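Local coordinates for beta 1-3 glucanase (Clostridium beijerinckii NCIMB 8052, PDB 5H4E), which probably hydrolyses beta-1,3-glucan chains as a glycoside hydrolase of family 64, at residues P2-S6 with S85-I89; Y21-Y27 with Y101-L105; L148-T152 with N163-V167; V193-F197 with A330-A334. All coordinates share one frame; numbering follows the deposited sequence.

Interaction 1. Residues P2-S6 with S85-I89; sequences PPLKS and SYAYI
Lys-5 and Tyr-88 lie where the two backbones come nearest, CA to CA 7.7 Å, so the extended N-terminal residues 2-6 meet strand 86-89 through side chains and one water, with no direct hydrogen bond. The strand is the edge of a five-stranded mixed sheet; its neighbour, strand 9-16, follows directly on this N-terminal loop. Two tyrosines offer flat faces. Pro-3 sets CG squarely over the Tyr-86 ring, 3.5 Å from its centroid and 5° off the normal, a CH-pi contact for which the rigid, slightly polarised pyrrolidine ring is well made. Tyr-88 takes the Lys-5 chain across one face, CD 3.5 Å from the centroid, while Tyr-86 CD2 lies offset over the opposite face, so the ring is held from both sides. The aliphatic part of a lysine suits such a ring because its charged tip can carry on: a bend at chi3 (57°) keeps NZ within an off-centre cation-pi distance of the Tyr-88 centroid, 4.6 Å, and NZ also bonds to Asn-46 O. The phenol completes the contact through a single water, which donates to Leu-4 O at 2.7 Å and lies 2.9 Å from Tyr-88 OH.

Interaction 2. Residues Y21-Y27 with Y101-L105; sequences YSNDQIY and YGKPL
Tyr-101 pairs with Ile-26 as an antiparallel non-hydrogen-bonded bridge at the end of strand 95-101. CB sits over the centre of the Tyr-21 ring, 3.6 Å from the centroid, a CH-pi contact. CG lies 3.7 Å from Tyr-21 CE2, and CD2 comes closer still to CE2; the two rings meet obliquely, their planes at 34°. At the ring's CD1 edge, on the same side of its plane as Tyr-21, Ile-26 CG1 rests 3.9 Å from CD1, the two side chains running alongside each other, and CE1 also nears that methylene. The tip, OH, bonds to Gly-374 O near the C-terminus, while Tyr-160 stacks on the ring. Just past the bridge, Gly-102 N donates to Gln-25 O over 2.7 Å, in the carbonyl plane and fairly straight at 158°; the positive phi of Gly-102 (84°) is easy for a residue with no side chain. Beyond this turn, Tyr-27 lays one ring face against Pro-104, whose CD is 3.7 Å from the ring centroid. With one backbone N-H bond, a Tyr-101 CA-H...O contact to the same carbonyl, and otherwise CH-pi and apolar packing, the contact probably depends on the fit of its ring faces more than on charge.

Interaction 3. Residues L148-T152 with N163-V167; sequences LWINT and NIQLV
Ile-164 drives its CD1 methyl into a pocket formed by Ile-150, Asn-151 and Thr-152: it lies 3.9 Å from Ile-150 CG1, 3.7 Å from Thr-152 CG2 and equally near the backbone N of Thr-152. The reach comes from an extended branch, with CG1 anti to the carbonyl carbon (chi1 -59°) and the chain straight beyond it. Thr-152 turns its methyl, not its hydroxyl, to Ile-164, with CG2 anti to the carbonyl carbon. Further along, Ile-150 divides its branches between two partners, CG1 going to Ile-164 and CG2 to Leu-166 CD2 at 4.1 Å. Leu-148 closes the row, its CD2 methyl 4.1 Å from Leu-166 CD1. Branched aliphatic residues suit these buried positions, since they fill space between strands that share no hydrogen bond. The two asparagines start away from the interface: Asn-163 OD1 is bonded by Asn-372 ND2, and Asn-151 ND2 donates to Thr-152 O from well above its carbonyl plane, and also to Glu-140 OE1. The strand axes pass 8.0 Å apart with N-to-C directions at 160°. Strand 147-151 belongs to a large antiparallel sheet that also holds strands 136-144 and 361-363, and 162-168 to the mixed sheet, with Leu-361 also packing between them; this face-to-face apposition of two sheets through alternate inward side chains is the hydrophobic core of a beta-sandwich.

Interaction 4. Residues V193-F197 with A330-A334; sequences VPAEF and ANYFA
Pro-194 and Tyr-332 begin the CH-pi contacts: the proline lies over one face of the tyrosine ring, CG 3.8 Å from the centroid and displaced toward the rim, while CD reaches Tyr-332 CG at 3.6 Å. A second such contact runs the other way, with Tyr-332 CB set over the face of the Phe-197 ring, 4.0 Å from its centroid. One tyrosine therefore gives its ring face to the proline and its methylene to the phenylalanine, an arrangement made possible by a chi1 of -73° that turns its CG anti to the carbonyl carbon. The aromatic rings form an offset edge-to-face pair, planes at 75°, in which the edge of Tyr-332 is directed toward the face of Phe-197; the nearest atoms are Tyr-332 CD2 and Phe-197 CE2, 3.7 Å apart. Plain apolar packing adds Phe-197 CD1 against Phe-333 CB. Phe-197 also runs its CZ close to a backbone carbonyl, Ala-330 O, at 3.3 Å, and Tyr-225 extends the cluster by meeting Phe-197 edge-to-face and bonding through its OH to Ala-330 N.

No hydrogen bond joins the two segments. Phe-197 N donates to Pro-194 O, helping the chain turn after helix 182-192; proline, with no N-H of its own, fits this opening position. Asn-331, at the N-cap of helix 332-339, accepts from Ala-334 N through OD1 at 2.9 Å, a capping bond, and its ND2 bonds to Asn-308 OD1, which steadies the amide. The whole is an aromatic cluster binding the start of the short helical turn 195-198 to the capped start of helix 332-339.

Overall arrangement
Interactions 1, 2 and 3 all belong to the beta-rich part of the chain, whereas interaction 4 lies among helices on the far side of the chain's centre from interaction 1, their centres 39 Å apart. Interactions 1 and 3 touch directly, Ile-89 CD1 lying 4.2 Å from Leu-148 CD1, so the inner side of the edge strand runs into the sandwich core. Interaction 2 comes within about 5 Å of interaction 1 at the nearest atoms without touching it. Between interactions 3 and 4 the nearest atoms are about 11 Å apart. This division is consistent with family 64 enzymes, in which a beta domain and an alpha/beta domain flank a wide substrate groove.

Interaction 1. Residues P2-S6 with S85-I89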
loop_
_atom_site.group_PDB
_atom_site.type_symbol
_atom_site.label_atom_id
_atom_site.label_comp_id
_atom_site.label_asym_id
_atom_site.label_seq_id
_atom_site.Cartn_x
_atom_site.Cartn_y
_atom_site.Cartn_z
ATOM N N PRO A 2 13.026 -11.267 19.379
ATOM C CA PRO A 2 12.134 -12.391 19.083
ATOM C C PRO A 2 12.910 -13.673 18.781
ATOM O O PRO A 2 14.108 -13.609 18.478
ATOM C CB PRO A 2 11.349 -11.908 17.849
ATOM C CG PRO A 2 12.053 -10.714 17.359
ATOM C CD PRO A 2 12.767 -10.108 18.513
ATOM N N PRO A 3 12.233 -14.827 18.862
ATOM C CA PRO A 3 12.867 -16.106 18.546
ATOM C C PRO A 3 13.310 -16.150 17.094
ATOM O O PRO A 3 12.556 -15.750 16.205
ATOM C CB PRO A 3 11.760 -17.126 18.825
ATOM C CG PRO A 3 10.496 -16.350 18.718
ATOM C CD PRO A 3 10.816 -14.990 19.228
ATOM N N LEU A 4 14.524 -16.634 16.858
ATOM C CA LEU A 4 15.069 -16.664 15.513
ATOM C C LEU A 4 15.332 -18.092 15.058
ATOM O O LEU A 4 15.564 -18.988 15.869
ATOM C CB LEU A 4 16.349 -15.844 15.445
ATOM C CG LEU A 4 16.159 -14.441 16.036
ATOM C CD1 LEU A 4 17.484 -13.759 16.262
ATOM C CD2 LEU A 4 15.253 -13.597 15.129
ATOM N N LYS A 5 15.280 -18.292 13.752
ATOM C CA LYS A 5 15.626 -19.575 13.161
ATOM C C LYS A 5 16.647 -19.312 12.090
ATOM O O LYS A 5 16.469 -18.407 11.291
ATOM C CB LYS A 5 14.403 -20.276 12.570
ATOM C CG LYS A 5 13.757 -21.252 13.511
ATOM C CD LYS A 5 12.364 -21.657 13.046
ATOM C CE LYS A 5 12.386 -22.255 11.659
ATOM N NZ LYS A 5 11.125 -23.019 11.410
ATOM N N SER A 6 17.721 -20.092 12.075
ATOM C CA SER A 6 18.712 -19.942 11.027
ATOM C C SER A 6 18.031 -20.105 9.668
ATOM O O SER A 6 17.314 -21.083 9.437
ATOM C CB SER A 6 19.850 -20.952 11.199
ATOM O OG SER A 6 20.937 -20.617 10.351
ATOM N N SER A 85 2.782 -15.486 18.726
ATOM C CA SER A 85 2.764 -14.034 18.557
ATOM C C SER A 85 3.698 -13.565 17.449
ATOM O O SER A 85 3.788 -12.372 17.157
ATOM C CB SER A 85 3.151 -13.345 19.865
ATOM O OG SER A 85 4.502 -13.652 20.207
ATOM N N TYR A 86 4.398 -14.511 16.842
ATOM C CA TYR A 86 5.404 -14.205 15.835
ATOM C C TYR A 86 5.254 -15.154 14.650
ATOM O O TYR A 86 4.711 -16.252 14.783
ATOM C CB TYR A 86 6.810 -14.319 16.426
ATOM C CG TYR A 86 7.047 -15.682 17.045
ATOM C CD1 TYR A 86 6.711 -15.925 18.373
ATOM C CD2 TYR A 86 7.549 -16.742 16.288
ATOM C CE1 TYR A 86 6.890 -17.188 18.943
ATOM C CE2 TYR A 86 7.731 -18.014 16.849
ATOM C CZ TYR A 86 7.402 -18.223 18.177
ATOM O OH TYR A 86 7.582 -19.463 18.744
ATOM N N ALA A 87 5.761 -14.721 13.503
ATOM C CA ALA A 87 5.828 -15.540 12.304
ATOM C C ALA A 87 7.274 -15.697 11.831
ATOM O O ALA A 87 8.094 -14.788 12.006
ATOM C CB ALA A 87 4.982 -14.920 11.207
ATOM N N TYR A 88 7.592 -16.854 11.261
ATOM C CA TYR A 88 8.846 -17.023 10.517
ATOM C C TYR A 88 8.561 -16.898 9.038
ATOM O O TYR A 88 7.590 -17.475 8.566
ATOM C CB TYR A 88 9.486 -18.390 10.776
ATOM C CG TYR A 88 9.819 -18.697 12.212
ATOM C CD1 TYR A 88 10.888 -18.069 12.842
ATOM C CD2 TYR A 88 9.093 -19.646 12.926
ATOM C CE1 TYR A 88 11.220 -18.363 14.146
ATOM C CE2 TYR A 88 9.413 -19.947 14.239
ATOM C CZ TYR A 88 10.482 -19.304 14.837
ATOM O OH TYR A 88 10.816 -19.577 16.134
ATOM N N ILE A 89 9.382 -16.156 8.294
ATOM C CA ILE A 89 9.285 -16.223 6.831
ATOM C C ILE A 89 10.605 -16.643 6.212
ATOM O O ILE A 89 11.684 -16.292 6.718
ATOM C CB ILE A 89 8.841 -14.868 6.172
ATOM C CG1 ILE A 89 9.765 -13.728 6.581
ATOM C CG2 ILE A 89 7.406 -14.532 6.532
ATOM C CD1 ILE A 89 9.688 -12.539 5.637
HETATM O O HOH W 1 13.474 -20.104 17.204
#

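Interaction 2. Residues Y21-Y27 with Y101-L105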
loop_
_atom_site.group_PDB
_atom_site.type_symbol
_atom_site.label_atom_id
_atom_site.label_comp_id
_atom_site.label_asym_id
_atom_site.label_seq_id
_atom_site.Cartn_x
_atom_site.Cartn_y
_atom_site.Cartn_z
ATOM N N TYR A 21 -7.545 -4.577 23.002
ATOM C CA TYR A 21 -7.565 -5.988 22.601
ATOM C C TYR A 21 -6.448 -6.776 23.286
ATOM O O TYR A 21 -5.339 -6.259 23.472
ATOM C CB TYR A 21 -7.429 -6.136 21.076
ATOM C CG TYR A 21 -8.498 -5.433 20.267
ATOM C CD1 TYR A 21 -9.739 -6.032 20.036
ATOM C CD2 TYR A 21 -8.266 -4.171 19.726
ATOM C CE1 TYR A 21 -10.715 -5.389 19.294
ATOM C CE2 TYR A 21 -9.234 -3.521 18.990
ATOM C CZ TYR A 21 -10.450 -4.132 18.765
ATOM O OH TYR A 21 -11.411 -3.474 18.029
ATOM N N SER A 22 -6.742 -8.020 23.664
ATOM C CA SER A 22 -5.729 -8.928 24.210
ATOM C C SER A 22 -5.081 -9.682 23.055
ATOM O O SER A 22 -5.579 -9.631 21.939
ATOM C CB SER A 22 -6.350 -9.911 25.208
ATOM O OG SER A 22 -7.288 -10.745 24.557
ATOM N N ASN A 23 -3.981 -10.384 23.310
ATOM C CA ASN A 23 -3.349 -11.174 22.258
ATOM C C ASN A 23 -4.253 -12.304 21.761
ATOM O O ASN A 23 -4.114 -12.790 20.632
ATOM C CB ASN A 23 -2.016 -11.738 22.748
ATOM C CG ASN A 23 -0.931 -10.683 22.807
ATOM O OD1 ASN A 23 -1.176 -9.519 22.512
ATOM N ND2 ASN A 23 0.271 -11.082 23.192
ATOM N N ASP A 24 -5.189 -12.714 22.608
ATOM C CA ASP A 24 -6.203 -13.686 22.227
ATOM C C ASP A 24 -7.236 -13.081 21.262
ATOM O O ASP A 24 -8.072 -13.795 20.716
ATOM C CB ASP A 24 -6.904 -14.223 23.480
ATOM C CG ASP A 24 -7.576 -15.552 23.244
ATOM O OD1 ASP A 24 -6.894 -16.503 22.791
ATOM O OD2 ASP A 24 -8.792 -15.645 23.504
ATOM N N GLN A 25 -7.162 -11.767 21.050
ATOM C CA GLN A 25 -8.102 -11.071 20.171
ATOM C C GLN A 25 -7.417 -10.480 18.932
ATOM O O GLN A 25 -8.017 -9.701 18.184
ATOM C CB GLN A 25 -8.817 -9.969 20.946
ATOM C CG GLN A 25 -9.636 -10.512 22.109
ATOM C CD GLN A 25 -10.165 -9.432 23.022
ATOM O OE1 GLN A 25 -9.510 -8.412 23.242
ATOM N NE2 GLN A 25 -11.361 -9.654 23.572
ATOM N N ILE A 26 -6.160 -10.851 18.733
ATOM C CA ILE A 26 -5.401 -10.389 17.575
ATOM C C ILE A 26 -5.082 -11.586 16.689
ATOM O O ILE A 26 -4.579 -12.594 17.174
ATOM C CB ILE A 26 -4.112 -9.681 18.012
ATOM C CG1 ILE A 26 -4.454 -8.442 18.846
ATOM C CG2 ILE A 26 -3.263 -9.292 16.793
ATOM C CD1 ILE A 26 -3.226 -7.776 19.475
ATOM N N TYR A 27 -5.386 -11.477 15.401
ATOM C CA TYR A 27 -5.180 -12.584 14.473
ATOM C C TYR A 27 -4.223 -12.210 13.356
ATOM O O TYR A 27 -4.362 -11.146 12.774
ATOM C CB TYR A 27 -6.502 -13.015 13.856
ATOM C CG TYR A 27 -7.537 -13.471 14.856
ATOM C CD1 TYR A 27 -7.830 -14.827 15.003
ATOM C CD2 TYR A 27 -8.237 -12.555 15.642
ATOM C CE1 TYR A 27 -8.780 -15.263 15.909
ATOM C CE2 TYR A 27 -9.204 -12.991 16.565
ATOM C CZ TYR A 27 -9.465 -14.348 16.681
ATOM O OH TYR A 27 -10.412 -14.813 17.574
ATOM N N TYR A 101 -8.232 -7.412 14.365
ATOM C CA TYR A 101 -8.622 -7.340 15.763
ATOM C C TYR A 101 -10.011 -7.965 15.936
ATOM O O TYR A 101 -10.884 -7.781 15.078
ATOM C CB TYR A 101 -8.648 -5.880 16.227
ATOM C CG TYR A 101 -7.318 -5.156 16.331
ATOM C CD1 TYR A 101 -6.104 -5.844 16.393
ATOM C CD2 TYR A 101 -7.287 -3.765 16.422
ATOM C CE1 TYR A 101 -4.900 -5.153 16.520
ATOM C CE2 TYR A 101 -6.107 -3.075 16.544
ATOM C CZ TYR A 101 -4.919 -3.762 16.600
ATOM O OH TYR A 101 -3.756 -3.029 16.726
ATOM N N GLY A 102 -10.227 -8.689 17.033
ATOM C CA GLY A 102 -11.558 -9.178 17.366
ATOM C C GLY A 102 -11.952 -10.480 16.693
ATOM O O GLY A 102 -12.496 -11.383 17.329
ATOM N N LYS A 103 -11.694 -10.574 15.394
ATOM C CA LYS A 103 -11.962 -11.793 14.646
ATOM C C LYS A 103 -11.031 -11.846 13.450
ATOM O O LYS A 103 -10.489 -10.815 13.037
ATOM C CB LYS A 103 -13.429 -11.861 14.195
ATOM C CG LYS A 103 -13.896 -10.627 13.459
ATOM C CD LYS A 103 -14.998 -10.954 12.451
ATOM C CE LYS A 103 -16.316 -11.293 13.104
ATOM N NZ LYS A 103 -17.360 -11.667 12.090
ATOM N N PRO A 104 -10.808 -13.045 12.899
ATOM C CA PRO A 104 -9.964 -13.125 11.712
ATOM C C PRO A 104 -10.697 -12.606 10.485
ATOM O O PRO A 104 -11.922 -12.485 10.488
ATOM C CB PRO A 104 -9.678 -14.626 11.588
ATOM C CG PRO A 104 -10.877 -15.258 12.200
ATOM C CD PRO A 104 -11.228 -14.382 13.361
ATOM N N LEU A 105 -9.945 -12.317 9.435
ATOM C CA LEU A 105 -10.536 -11.899 8.173
ATOM C C LEU A 105 -11.110 -13.107 7.452
ATOM O O LEU A 105 -10.712 -14.249 7.718
ATOM C CB LEU A 105 -9.494 -11.192 7.303
ATOM C CG LEU A 105 -8.941 -9.905 7.920
ATOM C CD1 LEU A 105 -7.926 -9.261 7.005
ATOM C CD2 LEU A 105 -10.109 -8.966 8.160
#

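Interaction 3. Residues L148-T152 with N163-V167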
loop_
_atom_site.group_PDB
_atom_site.type_symbol
_atom_site.label_atom_id
_atom_site.label_comp_id
_atom_site.label_asym_id
_atom_site.label_seq_id
_atom_site.Cartn_x
_atom_site.Cartn_y
_atom_site.Cartn_z
ATOM N N LEU A 148 15.418 -7.648 1.958
ATOM C CA LEU A 148 14.026 -7.650 2.392
ATOM C C LEU A 148 13.469 -6.232 2.359
ATOM O O LEU A 148 14.139 -5.293 2.780
ATOM C CB LEU A 148 13.913 -8.244 3.797
ATOM C CG LEU A 148 12.548 -8.416 4.471
ATOM C CD1 LEU A 148 12.661 -9.554 5.469
ATOM C CD2 LEU A 148 12.140 -7.149 5.175
ATOM N N TRP A 149 12.243 -6.093 1.854
ATOM C CA TRP A 149 11.496 -4.837 1.903
ATOM C C TRP A 149 10.261 -5.095 2.731
ATOM O O TRP A 149 9.615 -6.111 2.539
ATOM C CB TRP A 149 11.060 -4.363 0.511
ATOM C CG TRP A 149 12.137 -3.821 -0.366
ATOM C CD1 TRP A 149 12.343 -2.504 -0.707
ATOM C CD2 TRP A 149 13.148 -4.572 -1.044
ATOM N NE1 TRP A 149 13.423 -2.399 -1.545
ATOM C CE2 TRP A 149 13.939 -3.650 -1.766
ATOM C CE3 TRP A 149 13.469 -5.932 -1.105
ATOM C CZ2 TRP A 149 15.027 -4.048 -2.545
ATOM C CZ3 TRP A 149 14.560 -6.325 -1.876
ATOM C CH2 TRP A 149 15.321 -5.384 -2.588
ATOM N N ILE A 150 9.924 -4.201 3.648
ATOM C CA ILE A 150 8.694 -4.379 4.400
ATOM C C ILE A 150 8.114 -2.998 4.674
ATOM O O ILE A 150 8.864 -2.034 4.858
ATOM C CB ILE A 150 8.937 -5.191 5.707
ATOM C CG1 ILE A 150 7.630 -5.385 6.478
ATOM C CG2 ILE A 150 10.024 -4.533 6.585
ATOM C CD1 ILE A 150 7.708 -6.463 7.545
ATOM N N ASN A 151 6.788 -2.870 4.625
ATOM C CA ASN A 151 6.185 -1.553 4.844
ATOM C C ASN A 151 4.757 -1.621 5.375
ATOM O O ASN A 151 4.021 -2.577 5.094
ATOM C CB ASN A 151 6.200 -0.717 3.542
ATOM C CG ASN A 151 5.448 -1.390 2.398
ATOM O OD1 ASN A 151 6.015 -2.201 1.670
ATOM N ND2 ASN A 151 4.164 -1.055 2.235
ATOM N N THR A 152 4.393 -0.610 6.162
ATOM C CA THR A 152 2.986 -0.302 6.409
ATOM C C THR A 152 2.419 0.343 5.154
ATOM O O THR A 152 3.172 0.834 4.301
ATOM C CB THR A 152 2.792 0.664 7.582
ATOM O OG1 THR A 152 3.322 1.957 7.244
ATOM C CG2 THR A 152 3.469 0.154 8.842
ATOM N N ASN A 163 3.075 0.455 13.123
ATOM C CA ASN A 163 4.388 0.841 12.639
ATOM C C ASN A 163 5.247 -0.393 12.697
ATOM O O ASN A 163 4.899 -1.364 13.385
ATOM C CB ASN A 163 4.978 2.004 13.472
ATOM C CG ASN A 163 5.228 1.642 14.937
ATOM O OD1 ASN A 163 6.214 0.981 15.279
ATOM N ND2 ASN A 163 4.354 2.113 15.812
ATOM N N ILE A 164 6.354 -0.380 11.964
ATOM C CA ILE A 164 7.194 -1.550 11.883
ATOM C C ILE A 164 8.626 -1.145 12.190
ATOM O O ILE A 164 9.107 -0.116 11.706
ATOM C CB ILE A 164 7.097 -2.214 10.476
ATOM C CG1 ILE A 164 5.640 -2.609 10.178
ATOM C CG2 ILE A 164 8.076 -3.412 10.348
ATOM C CD1 ILE A 164 5.401 -3.030 8.731
ATOM N N GLN A 165 9.288 -1.949 13.011
ATOM C CA GLN A 165 10.724 -1.803 13.236
ATOM C C GLN A 165 11.467 -2.918 12.526
ATOM O O GLN A 165 11.263 -4.083 12.838
ATOM C CB GLN A 165 11.052 -1.832 14.729
ATOM C CG GLN A 165 12.567 -1.845 15.021
ATOM C CD GLN A 165 12.873 -2.092 16.494
ATOM O OE1 GLN A 165 11.997 -2.495 17.259
ATOM N NE2 GLN A 165 14.117 -1.836 16.897
ATOM N N LEU A 166 12.337 -2.571 11.583
ATOM C CA LEU A 166 13.116 -3.582 10.890
ATOM C C LEU A 166 14.544 -3.544 11.402
ATOM O O LEU A 166 15.170 -2.472 11.453
ATOM C CB LEU A 166 13.097 -3.370 9.362
ATOM C CG LEU A 166 14.014 -4.319 8.573
ATOM C CD1 LEU A 166 13.594 -5.786 8.769
ATOM C CD2 LEU A 166 14.061 -3.965 7.080
ATOM N N VAL A 167 15.047 -4.715 11.777
ATOM C CA VAL A 167 16.374 -4.830 12.361
ATOM C C VAL A 167 17.229 -5.754 11.505
ATOM O O VAL A 167 16.872 -6.920 11.281
ATOM C CB VAL A 167 16.313 -5.378 13.812
ATOM C CG1 VAL A 167 17.732 -5.544 14.388
ATOM C CG2 VAL A 167 15.454 -4.467 14.691
#

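Interaction 4. Residues V193-F197 with A330-A334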
loop_
_atom_site.group_PDB
_atom_site.type_symbol
_atom_site.label_atom_id
_atom_site.label_comp_id
_atom_site.label_asym_id
_atom_site.label_seq_id
_atom_site.Cartn_x
_atom_site.Cartn_y
_atom_site.Cartn_z
ATOM N N VAL A 193 -8.208 18.144 6.794
ATOM C CA VAL A 193 -8.257 18.073 5.343
ATOM C C VAL A 193 -9.296 19.013 4.748
ATOM O O VAL A 193 -10.267 19.382 5.421
ATOM C CB VAL A 193 -8.542 16.627 4.850
ATOM C CG1 VAL A 193 -7.410 15.694 5.271
ATOM C CG2 VAL A 193 -9.884 16.134 5.355
ATOM N N PRO A 194 -9.079 19.419 3.487
ATOM C CA PRO A 194 -10.066 20.202 2.744
ATOM C C PRO A 194 -11.398 19.471 2.640
ATOM O O PRO A 194 -11.456 18.250 2.824
ATOM C CB PRO A 194 -9.417 20.368 1.364
ATOM C CG PRO A 194 -7.954 20.245 1.617
ATOM C CD PRO A 194 -7.834 19.231 2.713
ATOM N N ALA A 195 -12.458 20.221 2.359
ATOM C CA ALA A 195 -13.811 19.675 2.361
ATOM C C ALA A 195 -13.964 18.396 1.545
ATOM O O ALA A 195 -14.640 17.475 1.979
ATOM C CB ALA A 195 -14.799 20.727 1.858
ATOM N N GLU A 196 -13.350 18.337 0.364
ATOM C CA GLU A 196 -13.499 17.166 -0.508
ATOM C C GLU A 196 -13.032 15.865 0.145
ATOM O O GLU A 196 -13.477 14.777 -0.227
ATOM C CB GLU A 196 -12.729 17.368 -1.821
ATOM C CG GLU A 196 -13.234 18.516 -2.670
ATOM C CD GLU A 196 -12.493 19.821 -2.412
ATOM O OE1 GLU A 196 -11.832 19.956 -1.363
ATOM O OE2 GLU A 196 -12.566 20.720 -3.275
ATOM N N PHE A 197 -12.129 15.969 1.117
ATOM C CA PHE A 197 -11.525 14.777 1.711
ATOM C C PHE A 197 -12.135 14.354 3.033
ATOM O O PHE A 197 -11.810 13.282 3.537
ATOM C CB PHE A 197 -10.025 15.002 1.909
ATOM C CG PHE A 197 -9.268 15.059 0.626
ATOM C CD1 PHE A 197 -8.714 13.909 0.087
ATOM C CD2 PHE A 197 -9.135 16.257 -0.057
ATOM C CE1 PHE A 197 -8.030 13.946 -1.108
ATOM C CE2 PHE A 197 -8.455 16.307 -1.261
ATOM C CZ PHE A 197 -7.896 15.143 -1.784
ATOM N N ALA A 330 -4.496 18.358 -4.552
ATOM C CA ALA A 330 -3.385 17.505 -4.159
ATOM C C ALA A 330 -3.952 16.348 -3.360
ATOM O O ALA A 330 -5.121 16.378 -2.973
ATOM C CB ALA A 330 -2.366 18.287 -3.341
ATOM N N ASN A 331 -3.138 15.337 -3.099
ATOM C CA ASN A 331 -3.634 14.194 -2.329
ATOM C C ASN A 331 -3.538 14.494 -0.832
ATOM O O ASN A 331 -2.601 14.075 -0.158
ATOM C CB ASN A 331 -2.871 12.922 -2.693
ATOM C CG ASN A 331 -3.586 11.673 -2.243
ATOM O OD1 ASN A 331 -4.202 11.668 -1.188
ATOM N ND2 ASN A 331 -3.520 10.608 -3.050
ATOM N N TYR A 332 -4.512 15.236 -0.318
ATOM C CA TYR A 332 -4.473 15.658 1.086
ATOM C C TYR A 332 -4.660 14.500 2.066
ATOM O O TYR A 332 -4.224 14.569 3.214
ATOM C CB TYR A 332 -5.521 16.751 1.321
ATOM C CG TYR A 332 -5.079 18.054 0.690
ATOM C CD1 TYR A 332 -4.071 18.816 1.281
ATOM C CD2 TYR A 332 -5.612 18.490 -0.516
ATOM C CE1 TYR A 332 -3.638 20.004 0.715
ATOM C CE2 TYR A 332 -5.192 19.701 -1.095
ATOM C CZ TYR A 332 -4.196 20.441 -0.471
ATOM O OH TYR A 332 -3.753 21.635 -1.007
ATOM N N PHE A 333 -5.290 13.435 1.602
ATOM C CA PHE A 333 -5.286 12.173 2.350
ATOM C C PHE A 333 -3.827 11.713 2.588
ATOM O O PHE A 333 -3.407 11.503 3.730
ATOM C CB PHE A 333 -6.110 11.120 1.594
ATOM C CG PHE A 333 -6.027 9.716 2.164
ATOM C CD1 PHE A 333 -5.050 8.827 1.723
ATOM C CD2 PHE A 333 -6.945 9.281 3.119
ATOM C CE1 PHE A 333 -4.967 7.530 2.237
ATOM C CE2 PHE A 333 -6.877 7.977 3.639
ATOM C CZ PHE A 333 -5.886 7.102 3.196
ATOM N N ALA A 334 -3.050 11.595 1.516
ATOM C CA ALA A 334 -1.663 11.143 1.628
ATOM C C ALA A 334 -0.861 12.066 2.539
ATOM O O ALA A 334 -0.119 11.609 3.410
ATOM C CB ALA A 334 -1.007 11.070 0.252
#